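Local coordinates for mandelate racemase/muconate lactonizing protein (Alicyclobacillus acidocaldarius LAA1, PDB 3QLD) that is of unknown function but has the two-domain build of the enolase superfamily, a smaller capping domain set against a modified beta/alpha barrel, at residues T63-L68 with S369-S374; D100-R105 with S251-K256; L170-G175 with A179-V184; R306-I311 with A354-W359. All blocks are in the same frame, centred on the assembly; numbering follows the deposited sequence.

Contact 1 (T63-L68 with S369-S374); sequences TAWVML and STATWS. With SO4 (sulfate ion), chain E.
Trp65 NE1 points its N-H at a sulfate, reaching O1 of the ion at 2.9 Å and nearly straight (171°), while the far end of the same indole leans on Ala371 and Trp373. His70 and His384, the latter from the C-terminal histidine tag, also hydrogen-bond to this ion, which probably came from the crystallisation liquor; it lies in the plane of the indole, at the edge. The axis of segment 63-68 runs almost parallel to that of strand 371-374 (16°), and the long side chain has to span the gap between them. With CG anti to the backbone N (chi1 178°), it places Trp65 CZ2 at 3.9 Å from Trp373 CB and 4.3 Å from Ala371 CB. This is a helix packed on the antiparallel sheet of the N-terminal capping domain, where strand 369-376, from the C-terminal end of the chain, pairs with strand 3-15. A classic beta bulge, with Thr370 and Ala371 both facing Arg10, interrupts this pairing. The Trp373 indole itself runs on to Val69 and Val73, further along Trp65's helix, and meets the ring of the tag residue His384. Elsewhere on the helix, Thr63, Val66 and Met67 pack against the second subunit.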
# COMPACT_ATOMS: atom_id res chain seq x y z
N THR A 63 -1.35 -12.44 1.77
CA THR A 63 -2.06 -11.56 0.90
C THR A 63 -1.49 -11.62 -0.53
O THR A 63 -2.27 -11.57 -1.48
CB THR A 63 -2.12 -10.10 1.39
OG1 THR A 63 -0.80 -9.60 1.59
CG2 THR A 63 -2.92 -10.03 2.77
N ALA A 64 -0.17 -11.79 -0.63
CA ALA A 64 0.44 -11.94 -1.96
C ALA A 64 -0.09 -13.24 -2.65
O ALA A 64 -0.33 -13.29 -3.85
CB ALA A 64 2.05 -11.97 -1.81
N TRP A 65 -0.27 -14.29 -1.88
CA TRP A 65 -0.75 -15.56 -2.46
C TRP A 65 -2.11 -15.34 -3.10
O TRP A 65 -2.35 -15.65 -4.28
CB TRP A 65 -0.81 -16.61 -1.33
CG TRP A 65 -1.36 -17.94 -1.85
CD1 TRP A 65 -2.68 -18.41 -1.79
CD2 TRP A 65 -0.61 -18.92 -2.55
NE1 TRP A 65 -2.75 -19.66 -2.43
CE2 TRP A 65 -1.50 -19.99 -2.88
CE3 TRP A 65 0.76 -19.02 -2.91
CZ2 TRP A 65 -1.06 -21.15 -3.55
CZ3 TRP A 65 1.18 -20.18 -3.56
CH2 TRP A 65 0.28 -21.22 -3.87
N VAL A 66 -3.04 -14.72 -2.37
CA VAL A 66 -4.38 -14.52 -2.96
C VAL A 66 -4.42 -13.49 -4.05
O VAL A 66 -5.23 -13.55 -4.93
CB VAL A 66 -5.53 -14.23 -1.87
CG1 VAL A 66 -5.66 -15.41 -0.95
CG2 VAL A 66 -5.27 -12.97 -1.08
N MSE A 67 -3.58 -12.46 -3.94
CA MSE A 67 -3.42 -11.47 -4.99
C MSE A 67 -2.98 -12.24 -6.27
O MSE A 67 -3.53 -12.01 -7.35
CB MSE A 67 -2.40 -10.41 -4.48
CG MSE A 67 -2.05 -9.23 -5.43
SE MSE A 67 -3.52 -8.22 -6.20
CE MSE A 67 -4.48 -8.04 -4.59
N LEU A 68 -2.01 -13.13 -6.13
CA LEU A 68 -1.50 -13.85 -7.35
C LEU A 68 -2.56 -14.78 -7.96
O LEU A 68 -2.91 -14.66 -9.12
CB LEU A 68 -0.22 -14.62 -7.02
CG LEU A 68 0.97 -13.68 -6.84
CD1 LEU A 68 2.08 -14.38 -6.07
CD2 LEU A 68 1.49 -13.10 -8.22
N SER A 369 7.38 -27.29 -0.01
CA SER A 369 6.04 -26.80 -0.43
C SER A 369 4.92 -27.03 0.58
O SER A 369 4.69 -28.13 1.07
CB SER A 369 5.66 -27.36 -1.80
OG SER A 369 6.34 -26.65 -2.85
N THR A 370 4.22 -25.96 0.96
CA THR A 370 3.09 -26.14 1.88
C THR A 370 1.82 -25.97 1.12
O THR A 370 0.72 -26.27 1.64
CB THR A 370 3.07 -25.14 3.02
OG1 THR A 370 2.99 -23.82 2.49
CG2 THR A 370 4.29 -25.29 3.90
N ALA A 371 1.94 -25.47 -0.09
CA ALA A 371 0.79 -25.32 -1.00
C ALA A 371 1.29 -25.18 -2.44
O ALA A 371 2.43 -24.67 -2.71
CB ALA A 371 -0.09 -24.11 -0.60
N THR A 372 0.46 -25.63 -3.37
CA THR A 372 0.83 -25.55 -4.76
C THR A 372 -0.44 -25.33 -5.60
O THR A 372 -1.45 -26.06 -5.39
CB THR A 372 1.58 -26.85 -5.22
OG1 THR A 372 2.69 -27.09 -4.36
CG2 THR A 372 2.13 -26.76 -6.66
N TRP A 373 -0.40 -24.35 -6.51
CA TRP A 373 -1.53 -24.03 -7.37
C TRP A 373 -1.07 -23.91 -8.82
O TRP A 373 -0.15 -23.18 -9.10
CB TRP A 373 -2.16 -22.73 -6.91
CG TRP A 373 -3.31 -22.23 -7.72
CD1 TRP A 373 -4.61 -22.62 -7.63
CD2 TRP A 373 -3.26 -21.21 -8.73
NE1 TRP A 373 -5.38 -21.91 -8.53
CE2 TRP A 373 -4.57 -21.01 -9.19
CE3 TRP A 373 -2.22 -20.42 -9.27
CZ2 TRP A 373 -4.88 -20.09 -10.18
CZ3 TRP A 373 -2.52 -19.50 -10.24
CH2 TRP A 373 -3.86 -19.34 -10.69
N SER A 374 -1.74 -24.62 -9.74
CA SER A 374 -1.37 -24.61 -11.15
C SER A 374 -2.52 -24.19 -11.97
O SER A 374 -3.70 -24.52 -11.66
CB SER A 374 -0.99 -26.00 -11.63
OG SER A 374 -0.01 -26.52 -10.76
S SO4 E . -6.47 -20.36 -2.23
O1 SO4 E . -5.29 -21.00 -2.84
O2 SO4 E . -6.18 -19.03 -1.70
O3 SO4 E . -7.53 -20.23 -3.24
O4 SO4 E . -6.90 -21.23 -1.12

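Contact 2 (D100-R105 with S251-K256); sequences DVRGNR and SVRELK. With SO4 (sulfate ion), chain C; SO4 (sulfate ion), chain D.
The N-terminus of helix 252-261 forms an anion site, with Ser251 as N-cap and the Arg105 guanidinium, from the facing segment, reaching to it. Two sulfates, probably from the crystallisation liquor, occupy the gap between this barrel-domain helix and the loop leading into helix 105-123. Ser251 OG accepts from Glu254 N at 3.0 Å, capping the first turn. Two backbone N-H groups of that turn hold one sulfate (chain C): Val252 N reaches its O2 and Arg253 N its O4, each at 3.0 Å, so the helix dipole probably adds to the attraction. Arg253 bends at chi3 to bring NE onto O4, at 2.8 Å and 176°. The other sulfate (chain D) sits on the loop side of the gap, where Gly103 N binds its O2 at 3.0 Å and Arg102 NE takes the same oxygen edge-on. Arg105 serves both ions: NE and NH2 donate to O4 of the chain D sulfate at 3.2 Å, and NH1 bonds weakly to the other, whose very short approach to NH2 is doubtful. Asn104 and Arg102 also bond to the second subunit. Over one face of the Arg105 guanidinium, offset toward its rim, lies Ser251 CB, 3.5 Å from Arg105 NH2.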
# COMPACT_ATOMS: atom_id res chain seq x y z
N ASP A 100 -3.89 -1.66 -14.26
CA ASP A 100 -5.02 -1.21 -13.43
C ASP A 100 -4.95 -1.60 -11.97
O ASP A 100 -5.84 -1.24 -11.24
CB ASP A 100 -6.36 -1.74 -13.93
CG ASP A 100 -6.52 -3.27 -13.79
OD1 ASP A 100 -5.53 -4.03 -13.98
OD2 ASP A 100 -7.66 -3.76 -13.56
N VAL A 101 -3.97 -2.40 -11.59
CA VAL A 101 -3.75 -2.75 -10.16
C VAL A 101 -3.00 -1.60 -9.43
O VAL A 101 -1.91 -1.15 -9.87
CB VAL A 101 -2.93 -4.04 -10.03
CG1 VAL A 101 -2.58 -4.30 -8.57
CG2 VAL A 101 -3.72 -5.25 -10.64
N ARG A 102 -3.53 -1.18 -8.29
CA ARG A 102 -2.76 -0.30 -7.41
C ARG A 102 -1.88 -1.06 -6.47
O ARG A 102 -2.26 -2.13 -5.98
CB ARG A 102 -3.66 0.66 -6.64
CG ARG A 102 -4.85 1.16 -7.43
CD ARG A 102 -4.56 2.18 -8.55
NE ARG A 102 -3.33 2.89 -8.30
CZ ARG A 102 -3.24 4.18 -7.97
NH1 ARG A 102 -4.34 4.95 -7.87
NH2 ARG A 102 -2.03 4.70 -7.75
N GLY A 103 -0.71 -0.50 -6.21
CA GLY A 103 0.26 -1.07 -5.28
C GLY A 103 0.55 -2.51 -5.61
O GLY A 103 0.67 -2.87 -6.83
N ASN A 104 0.64 -3.32 -4.56
CA ASN A 104 0.90 -4.80 -4.70
C ASN A 104 2.16 -5.05 -5.50
O ASN A 104 2.23 -5.97 -6.34
CB ASN A 104 -0.30 -5.47 -5.36
CG ASN A 104 -1.51 -5.52 -4.39
OD1 ASN A 104 -1.55 -6.38 -3.49
ND2 ASN A 104 -2.47 -4.60 -4.56
N ARG A 105 3.16 -4.20 -5.26
CA ARG A 105 4.33 -4.25 -6.15
C ARG A 105 5.16 -5.52 -6.04
O ARG A 105 5.76 -5.92 -7.04
CB ARG A 105 5.19 -3.02 -5.97
CG ARG A 105 4.51 -1.84 -6.65
CD ARG A 105 5.41 -0.58 -6.51
NE ARG A 105 4.79 0.60 -7.15
CZ ARG A 105 5.20 1.15 -8.30
NH1 ARG A 105 6.28 0.69 -8.96
NH2 ARG A 105 4.53 2.20 -8.78
N SER A 251 8.20 3.22 -5.02
CA SER A 251 7.87 3.47 -6.41
C SER A 251 8.83 4.50 -6.95
O SER A 251 9.45 5.23 -6.18
CB SER A 251 6.47 4.06 -6.56
OG SER A 251 6.40 5.41 -6.09
N VAL A 252 8.92 4.56 -8.27
CA VAL A 252 9.70 5.61 -8.97
C VAL A 252 9.17 7.02 -8.68
O VAL A 252 9.96 7.94 -8.53
CB VAL A 252 9.83 5.32 -10.50
CG1 VAL A 252 10.83 6.28 -11.19
CG2 VAL A 252 10.32 3.89 -10.74
N ARG A 253 7.86 7.21 -8.55
CA ARG A 253 7.33 8.54 -8.17
C ARG A 253 7.74 8.98 -6.73
O ARG A 253 8.00 10.16 -6.50
CB ARG A 253 5.81 8.59 -8.29
CG ARG A 253 5.33 8.69 -9.76
CD ARG A 253 3.84 8.27 -9.90
NE ARG A 253 3.71 6.85 -9.59
CZ ARG A 253 2.59 6.24 -9.19
NH1 ARG A 253 1.45 6.89 -9.04
NH2 ARG A 253 2.64 4.94 -8.94
N GLU A 254 7.76 8.05 -5.79
CA GLU A 254 8.22 8.37 -4.43
C GLU A 254 9.71 8.76 -4.44
O GLU A 254 10.16 9.58 -3.67
CB GLU A 254 8.01 7.20 -3.50
CG GLU A 254 6.73 7.32 -2.59
CD GLU A 254 6.69 6.22 -1.51
OE1 GLU A 254 6.78 5.02 -1.88
OE2 GLU A 254 6.58 6.55 -0.30
N LEU A 255 10.46 8.10 -5.29
CA LEU A 255 11.88 8.40 -5.49
C LEU A 255 12.01 9.79 -6.09
O LEU A 255 12.85 10.53 -5.66
CB LEU A 255 12.57 7.39 -6.42
CG LEU A 255 14.10 7.62 -6.61
CD1 LEU A 255 14.85 7.47 -5.30
CD2 LEU A 255 14.65 6.61 -7.61
N LYS A 256 11.19 10.14 -7.08
CA LYS A 256 11.14 11.55 -7.58
C LYS A 256 10.91 12.60 -6.49
O LYS A 256 11.59 13.65 -6.46
CB LYS A 256 10.14 11.74 -8.77
CG LYS A 256 10.68 11.16 -10.05
CD LYS A 256 9.64 11.27 -11.24
CE LYS A 256 10.26 10.61 -12.49
NZ LYS A 256 9.47 10.80 -13.76
S SO4 C . 6.13 4.07 -10.75
O1 SO4 C . 4.83 3.41 -10.72
O2 SO4 C . 7.14 3.17 -10.21
O3 SO4 C . 6.54 4.36 -12.12
O4 SO4 C . 6.00 5.31 -9.98
S SO4 D . 0.61 2.55 -7.25
O1 SO4 D . 0.15 2.90 -5.90
O2 SO4 D . -0.41 1.84 -8.01
O3 SO4 D . 0.90 3.77 -7.99
O4 SO4 D . 1.83 1.73 -7.17

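Contact 3 (L170-G175 with A179-V184); sequences LKIAPG and AAIKAV
Leu170, near the end of strand 167-171, and Ile181, on helix 178-187, bring their CA atoms within 7.8 Å, the closest pairing of the two backbones, with a short loop joining the two elements. The helix is thus laid back over the strand it has just left, the first half of the beta-alpha-beta unit 167-171, 178-187, 192-196 in the barrel domain. Leu170 aims its side chain at the helix and touches it with one methyl: CD1 lies 4.1 Å from Ile181 CG1 and 4.3 Å from Val184 CG2, two side chains a turn apart. Ile172 comes in beside it from just past the strand. Its CG1 is placed between the backbone N and the carbonyl carbon (chi1 63°), and the other branch, CG2, does the touching, 4.0 Å from Ile181 CD1. Ile181 therefore meets both residues, CG1 on Leu170 and the extended CD1 on Ile172. Between them in sequence, Lys171 turns the other way and forms a salt bridge with Asp196 of the next strand. Leu153 and Ile154 of helix 150-162 pack on Val184, and Tyr215 on Ile181. The four side chains that meet across the two segments are aliphatic and buried, at ordinary van der Waals spacing; no polar bond between the segments adds to this, so their fit rests on side-chain shape and the exclusion of water.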
# COMPACT_ATOMS: atom_id res chain seq x y z
N LEU A 170 25.76 -1.54 10.91
CA LEU A 170 25.45 -1.64 12.28
C LEU A 170 24.01 -1.19 12.58
O LEU A 170 23.61 -0.07 12.21
CB LEU A 170 26.35 -0.70 13.06
CG LEU A 170 27.85 -0.86 12.80
CD1 LEU A 170 28.49 -0.09 13.95
CD2 LEU A 170 28.18 -2.37 12.93
N LYS A 171 23.27 -2.01 13.34
CA LYS A 171 21.95 -1.57 13.84
C LYS A 171 22.16 -0.57 14.94
O LYS A 171 23.00 -0.77 15.81
CB LYS A 171 21.14 -2.78 14.34
CG LYS A 171 20.79 -3.72 13.22
CD LYS A 171 19.59 -3.20 12.39
CE LYS A 171 19.38 -4.07 11.13
NZ LYS A 171 17.92 -4.21 10.80
N ILE A 172 21.47 0.57 14.85
CA ILE A 172 21.60 1.60 15.82
C ILE A 172 20.22 2.13 16.29
O ILE A 172 19.20 1.94 15.59
CB ILE A 172 22.43 2.80 15.30
CG1 ILE A 172 21.75 3.46 14.09
CG2 ILE A 172 23.90 2.32 15.05
CD1 ILE A 172 22.28 4.91 13.84
N ALA A 173 20.20 2.70 17.50
CA ALA A 173 19.03 3.33 18.07
C ALA A 173 19.47 4.36 19.06
O ALA A 173 20.64 4.37 19.46
CB ALA A 173 18.07 2.28 18.72
N PRO A 174 18.56 5.27 19.44
CA PRO A 174 18.95 6.33 20.36
C PRO A 174 19.53 5.73 21.64
O PRO A 174 18.92 4.85 22.21
CB PRO A 174 17.63 7.04 20.62
CG PRO A 174 16.80 6.76 19.34
CD PRO A 174 17.14 5.36 19.04
N GLY A 175 20.73 6.17 22.04
CA GLY A 175 21.34 5.70 23.28
C GLY A 175 22.30 4.57 23.04
O GLY A 175 23.09 4.20 23.94
N ALA A 179 28.53 5.24 20.64
CA ALA A 179 29.58 4.40 21.28
C ALA A 179 30.04 3.21 20.41
O ALA A 179 31.27 2.97 20.19
CB ALA A 179 29.11 3.96 22.67
N ALA A 180 29.06 2.49 19.88
CA ALA A 180 29.34 1.42 18.95
C ALA A 180 30.09 1.92 17.73
O ALA A 180 31.12 1.33 17.38
CB ALA A 180 28.03 0.68 18.53
N ILE A 181 29.55 2.94 17.04
CA ILE A 181 30.17 3.45 15.81
C ILE A 181 31.60 4.00 16.03
O ILE A 181 32.49 3.71 15.22
CB ILE A 181 29.29 4.52 15.07
CG1 ILE A 181 27.93 3.90 14.67
CG2 ILE A 181 30.05 5.12 13.86
CD1 ILE A 181 26.83 4.93 14.33
N LYS A 182 31.76 4.81 17.07
CA LYS A 182 33.10 5.35 17.48
C LYS A 182 34.14 4.20 17.60
O LYS A 182 35.21 4.24 16.95
CB LYS A 182 32.95 6.17 18.76
CG LYS A 182 34.23 6.87 19.40
CD LYS A 182 33.85 7.61 20.71
CE LYS A 182 33.76 6.69 21.95
NZ LYS A 182 32.68 6.98 22.99
N ALA A 183 33.77 3.16 18.34
CA ALA A 183 34.64 1.99 18.59
C ALA A 183 34.96 1.25 17.32
O ALA A 183 36.14 0.93 17.04
CB ALA A 183 34.01 1.06 19.65
N VAL A 184 33.95 1.03 16.48
CA VAL A 184 34.21 0.34 15.27
C VAL A 184 35.09 1.15 14.32
O VAL A 184 36.06 0.62 13.75
CB VAL A 184 32.94 -0.18 14.65
CG1 VAL A 184 33.20 -0.84 13.34
CG2 VAL A 184 32.27 -1.12 15.66

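Contact 4 (R306-I311 with A354-W359)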
# COMPACT_ATOMS: atom_id res chain seq x y z
N ARG A 306 17.54 -14.51 -4.59
CA ARG A 306 18.93 -14.08 -4.35
C ARG A 306 19.68 -13.95 -5.69
O ARG A 306 20.40 -12.97 -5.92
CB ARG A 306 19.63 -15.06 -3.43
CG ARG A 306 21.10 -14.70 -3.12
CD ARG A 306 21.62 -15.55 -1.97
NE ARG A 306 20.59 -15.65 -0.96
CZ ARG A 306 20.48 -14.82 0.06
NH1 ARG A 306 21.38 -13.86 0.25
NH2 ARG A 306 19.44 -14.95 0.86
N VAL A 307 19.50 -14.93 -6.56
CA VAL A 307 20.04 -14.89 -7.94
C VAL A 307 19.59 -13.66 -8.72
O VAL A 307 20.43 -12.90 -9.23
CB VAL A 307 19.74 -16.19 -8.74
CG1 VAL A 307 19.93 -15.95 -10.26
CG2 VAL A 307 20.66 -17.25 -8.24
N HIS A 308 18.29 -13.39 -8.73
CA HIS A 308 17.74 -12.18 -9.39
C HIS A 308 18.23 -10.86 -8.81
O HIS A 308 18.39 -9.88 -9.55
CB HIS A 308 16.19 -12.23 -9.38
CG HIS A 308 15.61 -13.15 -10.42
ND1 HIS A 308 14.26 -13.40 -10.53
CD2 HIS A 308 16.21 -13.91 -11.38
CE1 HIS A 308 14.04 -14.25 -11.53
NE2 HIS A 308 15.22 -14.56 -12.07
N GLY A 309 18.47 -10.85 -7.48
CA GLY A 309 18.91 -9.68 -6.74
C GLY A 309 20.39 -9.45 -7.03
O GLY A 309 20.83 -8.34 -7.19
N LEU A 310 21.19 -10.52 -7.09
CA LEU A 310 22.58 -10.34 -7.60
C LEU A 310 22.67 -9.86 -9.06
O LEU A 310 23.52 -9.07 -9.37
CB LEU A 310 23.38 -11.60 -7.36
CG LEU A 310 23.50 -12.03 -5.89
CD1 LEU A 310 23.70 -13.56 -5.69
CD2 LEU A 310 24.63 -11.32 -5.08
N ILE A 311 21.80 -10.31 -9.95
CA ILE A 311 21.74 -9.77 -11.30
C ILE A 311 21.41 -8.26 -11.33
O ILE A 311 22.06 -7.51 -12.00
CB ILE A 311 20.78 -10.59 -12.16
CG1 ILE A 311 21.40 -11.98 -12.39
CG2 ILE A 311 20.33 -9.84 -13.41
CD1 ILE A 311 20.47 -13.03 -12.89
N ALA A 354 21.12 -17.80 -18.37
CA ALA A 354 20.02 -17.44 -19.23
C ALA A 354 18.81 -17.98 -18.49
O ALA A 354 18.29 -19.05 -18.84
CB ALA A 354 20.13 -18.13 -20.63
N GLY A 355 18.39 -17.28 -17.43
CA GLY A 355 17.30 -17.78 -16.62
C GLY A 355 17.77 -18.70 -15.50
O GLY A 355 18.71 -19.48 -15.66
N VAL A 356 17.07 -18.69 -14.37
CA VAL A 356 17.45 -19.56 -13.27
C VAL A 356 16.89 -20.99 -13.29
O VAL A 356 17.25 -21.78 -12.44
CB VAL A 356 17.14 -18.87 -11.92
CG1 VAL A 356 15.63 -18.87 -11.68
CG2 VAL A 356 17.85 -19.54 -10.82
N ALA A 357 16.03 -21.33 -14.24
CA ALA A 357 15.34 -22.65 -14.20
C ALA A 357 16.27 -23.84 -13.99
O ALA A 357 16.00 -24.70 -13.13
CB ALA A 357 14.38 -22.85 -15.43
N ASP A 358 17.40 -23.85 -14.71
CA ASP A 358 18.37 -24.99 -14.73
C ASP A 358 19.09 -25.21 -13.41
O ASP A 358 19.60 -26.31 -13.17
CB ASP A 358 19.42 -24.82 -15.83
CG ASP A 358 18.86 -25.15 -17.22
OD1 ASP A 358 17.69 -25.61 -17.26
OD2 ASP A 358 19.58 -24.98 -18.25
N TRP A 359 19.08 -24.17 -12.58
CA TRP A 359 19.70 -24.12 -11.30
C TRP A 359 18.78 -24.55 -10.15
O TRP A 359 19.24 -24.80 -9.06
CB TRP A 359 20.20 -22.70 -11.03
CG TRP A 359 21.39 -22.33 -11.80
CD1 TRP A 359 21.99 -23.07 -12.80
CD2 TRP A 359 22.17 -21.12 -11.67
NE1 TRP A 359 23.09 -22.40 -13.28
CE2 TRP A 359 23.24 -21.21 -12.61
CE3 TRP A 359 22.09 -19.97 -10.86
CZ2 TRP A 359 24.20 -20.20 -12.77
CZ3 TRP A 359 23.07 -18.94 -11.03
CH2 TRP A 359 24.10 -19.08 -11.97
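Val307 points from helix 303-313 into the fork between Val356 and Trp359 and gives one methyl to each. CG1, anti to the backbone N (chi1 163°), meets Val356 CG2 at 4.2 Å, the two branched side chains slanting across each other. CG2 goes to the indole, 4.0 Å from Trp359 CE3 and 4.1 Å from Trp359 CZ3. It comes in at the ring's edge, near its plane, so the six-membered ring offers its rim to the methyl, and this is no CH-pi contact over a face. Both arms of the fork grow from one short 3-10 turn: Trp359 N bonds to Val356 O at 3.0 Å, which puts the two side chains on the same side of the chain, facing the helix.

His308, next along the helix, reaches Val356 from another direction. Its ring stands oblique to Val356 CG1, with NE2 4.3 Å from that methyl. The polar business of NE2 is elsewhere: it hydrogen-bonds to Asp117 OD1, the same oxygen that accepts from Val356 N. One carboxylate oxygen of helix 105-123 thus ties the imidazole and the turn together, while Phe277 meets the His308 ring edge-to-face. Trp45 of strand 43-48 packs on Val356, and Ile340 on Val307. Helix and turn both belong to the barrel domain, whereas Asp117 and Trp45 come from the capping domain, so this buried packing sits where the two domains of an enolase-superfamily subunit meet.

Contact 1 closes the longest loop, tying helix 61-80 of the capping domain to a strand from the end of the chain, and the other three are nested inside it. Contact 2 spans the two domains and encloses contact 3; contact 4 follows in series. Contacts 1 and 2, centres 23 Å apart, touch directly: Met67 CG lies 3.5 Å from Asn104 OD1, and both contacts border the second subunit. Contact 4 lies about 21 Å from contact 1 and 25 Å from contact 2, centre to centre. Contact 3 is remote, 41 Å from contact 1 between centres, on the far wall of the barrel. So the contacts bordering the second subunit lie apart from contact 3, wholly a barrel contact.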